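Local coordinates for protein geranylgeranyl Pyrophosphate Synthetase (Geoglobus acetivorans, PDB 5JFQ) that catalyses the magnesium-dependent addition of three isopentenyl diphosphate units to dimethylallyl diphosphate, giving mainly geranylgeranyl diphosphate and smaller amounts of farnesyl diphosphate, at residues K65-F79 with L115-D127. Numbering follows the deposited sequence.
Sequences KAIHAAIAIETVHNF and LYAEAFEILSMSD
His68 packs against the type I turn Leu123-Ser126. Its ring lies under the backbone oxygen of Met125, which sits 3.9 Å above the ring plane and over its centre. The Met125 side chain crosses the imidazole at about a right angle, with CB 3.4 Å from ND1 of His68. SD of Met125 is placed obliquely to the ring.

At the other end, Phe79 and Tyr116 form an offset face-to-face stack. The ring centroids are 3.8 Å apart and the planes are tilted by 19°. CE2 of Phe79 lies over the centre of the tyrosine ring, while CD2 of Tyr116 falls toward the rim of the phenylalanine. With chi1 at 143°, the Phe79 ring lies over Tyr116. The Tyr116 hydroxyl is hydrogen-bonded to the backbone O of Asp113 of the second subunit, so this stack borders the dimer interface.

Helices 67-79 and 115-123 run antiparallel, at 170°, and their axes come within 8.0 Å, inside the all-helical fold of the trans-prenyltransferases. Helix 67-88 carries His77, a probable isopentenyl diphosphate ligand, and further along Asp84, a probable magnesium ligand.

Small residues allow the close approach in the middle. CA of Ala72 and CA of Ala119 are 4.3 Å apart. Ile122 is a knob in the hole formed by His68, Ile71, Ala72 and Thr75. Thr75 turns CG2 anti to its backbone N and toward Leu115 O, while OG1 stays on its own helix near Ile71 O. Near Ser126, a water accepts from Ala69 N and donates to Lys65 O. A long salt bridge joins Lys65 NZ to Asp127 OD2, 3.6 Å apart, at an exposed edge.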
loop_
_atom_site.group_PDB
_atom_site.type_symbol
_atom_site.label_atom_id
_atom_site.label_comp_id
_atom_site.label_asym_id
_atom_site.label_seq_id
_atom_site.Cartn_x
_atom_site.Cartn_y
_atom_site.Cartn_z
ATOM N N LYS B 65 7.702 15.890 -18.562
ATOM C CA LYS B 65 8.597 15.224 -17.629
ATOM C C LYS B 65 7.911 14.955 -16.294
ATOM O O LYS B 65 8.326 14.039 -15.572
ATOM C CB LYS B 65 9.880 16.047 -17.431
ATOM C CG LYS B 65 10.804 16.055 -18.654
ATOM C CD LYS B 65 12.177 16.689 -18.365
ATOM C CE LYS B 65 13.017 16.882 -19.662
ATOM N NZ LYS B 65 14.480 17.148 -19.391
ATOM N N ALA B 66 6.858 15.708 -15.960
ATOM C CA ALA B 66 6.118 15.512 -14.719
ATOM C C ALA B 66 5.002 14.479 -14.849
ATOM O O ALA B 66 4.247 14.276 -13.891
ATOM C CB ALA B 66 5.537 16.842 -14.243
ATOM N N ILE B 67 4.895 13.809 -15.997
ATOM C CA ILE B 67 3.729 12.979 -16.252
ATOM C C ILE B 67 3.719 11.758 -15.333
ATOM O O ILE B 67 2.650 11.331 -14.866
ATOM C CB ILE B 67 3.662 12.593 -17.739
ATOM C CG1 ILE B 67 2.333 11.912 -18.038
ATOM C CG2 ILE B 67 4.800 11.656 -18.118
ATOM C CD1 ILE B 67 1.170 12.871 -18.129
ATOM N N HIS B 68 4.897 11.192 -15.035
ATOM C CA HIS B 68 4.935 9.996 -14.202
ATOM C C HIS B 68 4.451 10.308 -12.781
ATOM O O HIS B 68 3.636 9.563 -12.212
ATOM C CB HIS B 68 6.345 9.398 -14.201
ATOM C CG HIS B 68 6.779 8.854 -15.534
ATOM N ND1 HIS B 68 6.555 7.548 -15.921
ATOM C CD2 HIS B 68 7.428 9.443 -16.571
ATOM C CE1 HIS B 68 7.038 7.357 -17.139
ATOM N NE2 HIS B 68 7.568 8.493 -17.555
ATOM N N ALA B 69 4.902 11.432 -12.213
ATOM C CA ALA B 69 4.352 11.901 -10.950
ATOM C C ALA B 69 2.866 12.231 -11.058
ATOM O O ALA B 69 2.119 12.072 -10.083
ATOM C CB ALA B 69 5.118 13.120 -10.476
ATOM N N ALA B 70 2.411 12.702 -12.215
ATOM C CA ALA B 70 0.979 12.918 -12.356
ATOM C C ALA B 70 0.238 11.586 -12.336
ATOM O O ALA B 70 -0.747 11.420 -11.610
ATOM C CB ALA B 70 0.677 13.696 -13.636
ATOM N N ILE B 71 0.709 10.616 -13.115
ATOM C CA ILE B 71 0.063 9.313 -13.090
ATOM C C ILE B 71 0.204 8.678 -11.711
ATOM O O ILE B 71 -0.723 8.013 -11.230
ATOM C CB ILE B 71 0.641 8.430 -14.214
ATOM C CG1 ILE B 71 0.371 9.093 -15.565
ATOM C CG2 ILE B 71 0.058 7.017 -14.188
ATOM C CD1 ILE B 71 -1.070 9.564 -15.725
ATOM N N ALA B 72 1.333 8.900 -11.029
ATOM C CA ALA B 72 1.530 8.229 -9.748
ATOM C C ALA B 72 0.549 8.732 -8.707
ATOM O O ALA B 72 -0.026 7.942 -7.953
ATOM C CB ALA B 72 2.961 8.410 -9.248
ATOM N N ILE B 73 0.349 10.042 -8.650
ATOM C CA ILE B 73 -0.574 10.601 -7.678
ATOM C C ILE B 73 -2.009 10.186 -7.990
ATOM O O ILE B 73 -2.780 9.858 -7.078
ATOM C CB ILE B 73 -0.393 12.122 -7.629
ATOM C CG1 ILE B 73 0.970 12.415 -7.009
ATOM C CG2 ILE B 73 -1.546 12.776 -6.875
ATOM C CD1 ILE B 73 1.141 13.827 -6.581
ATOM N N GLU B 74 -2.390 10.159 -9.271
ATOM C CA GLU B 74 -3.728 9.678 -9.611
ATOM C C GLU B 74 -3.898 8.229 -9.199
ATOM O O GLU B 74 -4.978 7.819 -8.754
ATOM C CB GLU B 74 -4.005 9.820 -11.106
ATOM C CG GLU B 74 -5.391 9.318 -11.532
ATOM C CD GLU B 74 -6.533 10.220 -11.077
ATOM O OE1 GLU B 74 -6.263 11.288 -10.507
ATOM O OE2 GLU B 74 -7.707 9.860 -11.286
ATOM N N THR B 75 -2.829 7.445 -9.328
ATOM C CA THR B 75 -2.863 6.055 -8.901
ATOM C C THR B 75 -3.087 5.952 -7.396
ATOM O O THR B 75 -3.911 5.148 -6.937
ATOM C CB THR B 75 -1.564 5.375 -9.334
ATOM O OG1 THR B 75 -1.304 5.712 -10.701
ATOM C CG2 THR B 75 -1.653 3.858 -9.191
ATOM N N VAL B 76 -2.376 6.770 -6.614
ATOM C CA VAL B 76 -2.648 6.849 -5.181
ATOM C C VAL B 76 -4.110 7.196 -4.942
ATOM O O VAL B 76 -4.792 6.554 -4.131
ATOM C CB VAL B 76 -1.723 7.870 -4.493
ATOM C CG1 VAL B 76 -2.239 8.157 -3.069
ATOM C CG2 VAL B 76 -0.298 7.352 -4.452
ATOM N N HIS B 77 -4.603 8.181 -5.654
ATOM C CA HIS B 77 -5.957 8.574 -5.463
ATOM C C HIS B 77 -6.878 7.429 -5.705
ATOM O O HIS B 77 -7.774 7.224 -4.950
ATOM C CB HIS B 77 -6.315 9.765 -6.329
ATOM C CG HIS B 77 -7.702 10.278 -6.112
ATOM N ND1 HIS B 77 -8.154 10.702 -4.889
ATOM C CD2 HIS B 77 -8.739 10.414 -6.960
ATOM C CE1 HIS B 77 -9.408 11.080 -4.995
ATOM N NE2 HIS B 77 -9.783 10.916 -6.242
ATOM N N ASN B 78 -6.664 6.685 -6.764
ATOM C CA ASN B 78 -7.528 5.546 -7.055
ATOM C C ASN B 78 -7.349 4.437 -6.025
ATOM O O ASN B 78 -8.312 3.760 -5.658
ATOM C CB ASN B 78 -7.266 5.029 -8.461
ATOM C CG ASN B 78 -7.994 5.825 -9.509
ATOM O OD1 ASN B 78 -8.998 5.377 -10.065
ATOM N ND2 ASN B 78 -7.496 7.028 -9.785
ATOM N N PHE B 79 -6.121 4.228 -5.564
ATOM C CA PHE B 79 -5.912 3.336 -4.441
ATOM C C PHE B 79 -6.827 3.709 -3.279
ATOM O O PHE B 79 -7.548 2.854 -2.749
ATOM C CB PHE B 79 -4.438 3.375 -4.026
ATOM C CG PHE B 79 -4.216 3.289 -2.536
ATOM C CD1 PHE B 79 -4.551 2.149 -1.835
ATOM C CD2 PHE B 79 -3.653 4.341 -1.851
ATOM C CE1 PHE B 79 -4.352 2.078 -0.477
ATOM C CE2 PHE B 79 -3.449 4.260 -0.510
ATOM C CZ PHE B 79 -3.807 3.130 0.182
ATOM N N LEU B 115 -2.536 -1.020 -7.051
ATOM C CA LEU B 115 -2.411 0.386 -7.409
ATOM C C LEU B 115 -1.379 1.081 -6.528
ATOM O O LEU B 115 -0.548 1.861 -7.016
ATOM C CB LEU B 115 -3.781 1.066 -7.301
ATOM C CG LEU B 115 -4.788 0.640 -8.387
ATOM C CD1 LEU B 115 -6.209 1.145 -8.100
ATOM C CD2 LEU B 115 -4.328 1.079 -9.787
ATOM N N TYR B 116 -1.408 0.789 -5.225
ATOM C CA TYR B 116 -0.508 1.441 -4.274
ATOM C C TYR B 116 0.950 1.221 -4.662
ATOM O O TYR B 116 1.732 2.169 -4.730
ATOM C CB TYR B 116 -0.784 0.895 -2.871
ATOM C CG TYR B 116 -0.522 1.790 -1.664
ATOM C CD1 TYR B 116 0.174 3.005 -1.749
ATOM C CD2 TYR B 116 -0.974 1.380 -0.412
ATOM C CE1 TYR B 116 0.398 3.781 -0.594
ATOM C CE2 TYR B 116 -0.759 2.119 0.732
ATOM C CZ TYR B 116 -0.090 3.313 0.654
ATOM O OH TYR B 116 0.057 3.988 1.854
ATOM N N ALA B 117 1.339 -0.034 -4.901
ATOM C CA ALA B 117 2.701 -0.302 -5.347
ATOM C C ALA B 117 2.938 0.281 -6.737
ATOM O O ALA B 117 3.999 0.868 -7.003
ATOM C CB ALA B 117 2.985 -1.809 -5.338
ATOM N N GLU B 118 1.951 0.145 -7.630
ATOM C CA GLU B 118 2.140 0.614 -8.993
ATOM C C GLU B 118 2.472 2.096 -9.014
ATOM O O GLU B 118 3.279 2.538 -9.846
ATOM C CB GLU B 118 0.908 0.301 -9.836
ATOM C CG GLU B 118 0.914 -1.112 -10.410
ATOM C CD GLU B 118 -0.369 -1.471 -11.170
ATOM O OE1 GLU B 118 -1.478 -1.036 -10.751
ATOM O OE2 GLU B 118 -0.263 -2.211 -12.185
ATOM N N ALA B 119 1.931 2.857 -8.059
ATOM C CA ALA B 119 2.180 4.295 -8.025
ATOM C C ALA B 119 3.641 4.593 -7.733
ATOM O O ALA B 119 4.233 5.491 -8.340
ATOM C CB ALA B 119 1.287 4.975 -6.989
ATOM N N PHE B 120 4.231 3.872 -6.788
ATOM C CA PHE B 120 5.637 4.101 -6.519
ATOM C C PHE B 120 6.516 3.599 -7.660
ATOM O O PHE B 120 7.591 4.157 -7.895
ATOM C CB PHE B 120 6.009 3.471 -5.190
ATOM C CG PHE B 120 5.522 4.258 -4.029
ATOM C CD1 PHE B 120 6.206 5.395 -3.617
ATOM C CD2 PHE B 120 4.343 3.912 -3.389
ATOM C CE1 PHE B 120 5.754 6.142 -2.563
ATOM C CE2 PHE B 120 3.870 4.665 -2.319
ATOM C CZ PHE B 120 4.573 5.778 -1.898
ATOM N N GLU B 121 6.076 2.580 -8.398
ATOM C CA GLU B 121 6.873 2.172 -9.541
ATOM C C GLU B 121 6.783 3.209 -10.646
ATOM O O GLU B 121 7.768 3.470 -11.349
ATOM C CB GLU B 121 6.433 0.808 -10.061
ATOM C CG GLU B 121 7.265 0.343 -11.225
ATOM C CD GLU B 121 6.778 -0.933 -11.856
ATOM O OE1 GLU B 121 5.801 -1.519 -11.358
ATOM O OE2 GLU B 121 7.386 -1.347 -12.864
ATOM N N ILE B 122 5.615 3.829 -10.807
ATOM C CA ILE B 122 5.482 4.830 -11.855
ATOM C C ILE B 122 6.248 6.096 -11.480
ATOM O O ILE B 122 7.029 6.620 -12.279
ATOM C CB ILE B 122 4.002 5.101 -12.145
ATOM C CG1 ILE B 122 3.394 3.849 -12.786
ATOM C CG2 ILE B 122 3.864 6.330 -13.044
ATOM C CD1 ILE B 122 1.862 3.817 -12.759
ATOM N N LEU B 123 6.063 6.581 -10.247
ATOM C CA LEU B 123 6.817 7.737 -9.781
ATOM C C LEU B 123 8.304 7.580 -10.069
ATOM O O LEU B 123 8.944 8.509 -10.567
ATOM C CB LEU B 123 6.592 7.956 -8.285
ATOM C CG LEU B 123 7.419 9.080 -7.652
ATOM C CD1 LEU B 123 7.150 10.388 -8.341
ATOM C CD2 LEU B 123 7.092 9.207 -6.187
ATOM N N SER B 124 8.856 6.396 -9.794
ATOM C CA SER B 124 10.280 6.133 -9.914
ATOM C C SER B 124 10.762 6.159 -11.353
ATOM O O SER B 124 11.978 6.194 -11.577
ATOM C CB SER B 124 10.623 4.780 -9.282
ATOM O OG SER B 124 10.350 3.708 -10.180
ATOM N N MET B 125 9.851 6.119 -12.322
ATOM C CA MET B 125 10.225 6.224 -13.724
ATOM C C MET B 125 10.517 7.653 -14.151
ATOM O O MET B 125 10.835 7.871 -15.324
ATOM C CB MET B 125 9.117 5.685 -14.622
ATOM C CG MET B 125 8.685 4.284 -14.340
ATOM S SD MET B 125 7.258 3.894 -15.377
ATOM C CE MET B 125 6.688 2.383 -14.622
ATOM N N SER B 126 10.403 8.625 -13.247
ATOM C CA SER B 126 10.430 10.021 -13.657
ATOM C C SER B 126 11.762 10.394 -14.301
ATOM O O SER B 126 12.828 9.935 -13.886
ATOM C CB SER B 126 10.151 10.930 -12.463
ATOM O OG SER B 126 8.771 10.917 -12.142
ATOM N N ASP B 127 11.685 11.234 -15.337
ATOM C CA ASP B 127 12.858 11.843 -15.951
ATOM C C ASP B 127 13.218 13.090 -15.156
ATOM O O ASP B 127 12.852 14.219 -15.495
ATOM C CB ASP B 127 12.588 12.178 -17.409
ATOM C CG ASP B 127 13.691 13.012 -18.028
ATOM O OD1 ASP B 127 14.863 12.952 -17.565
ATOM O OD2 ASP B 127 13.366 13.743 -18.982
HETATM O O HOH W 1 7.254 12.348 -13.418
#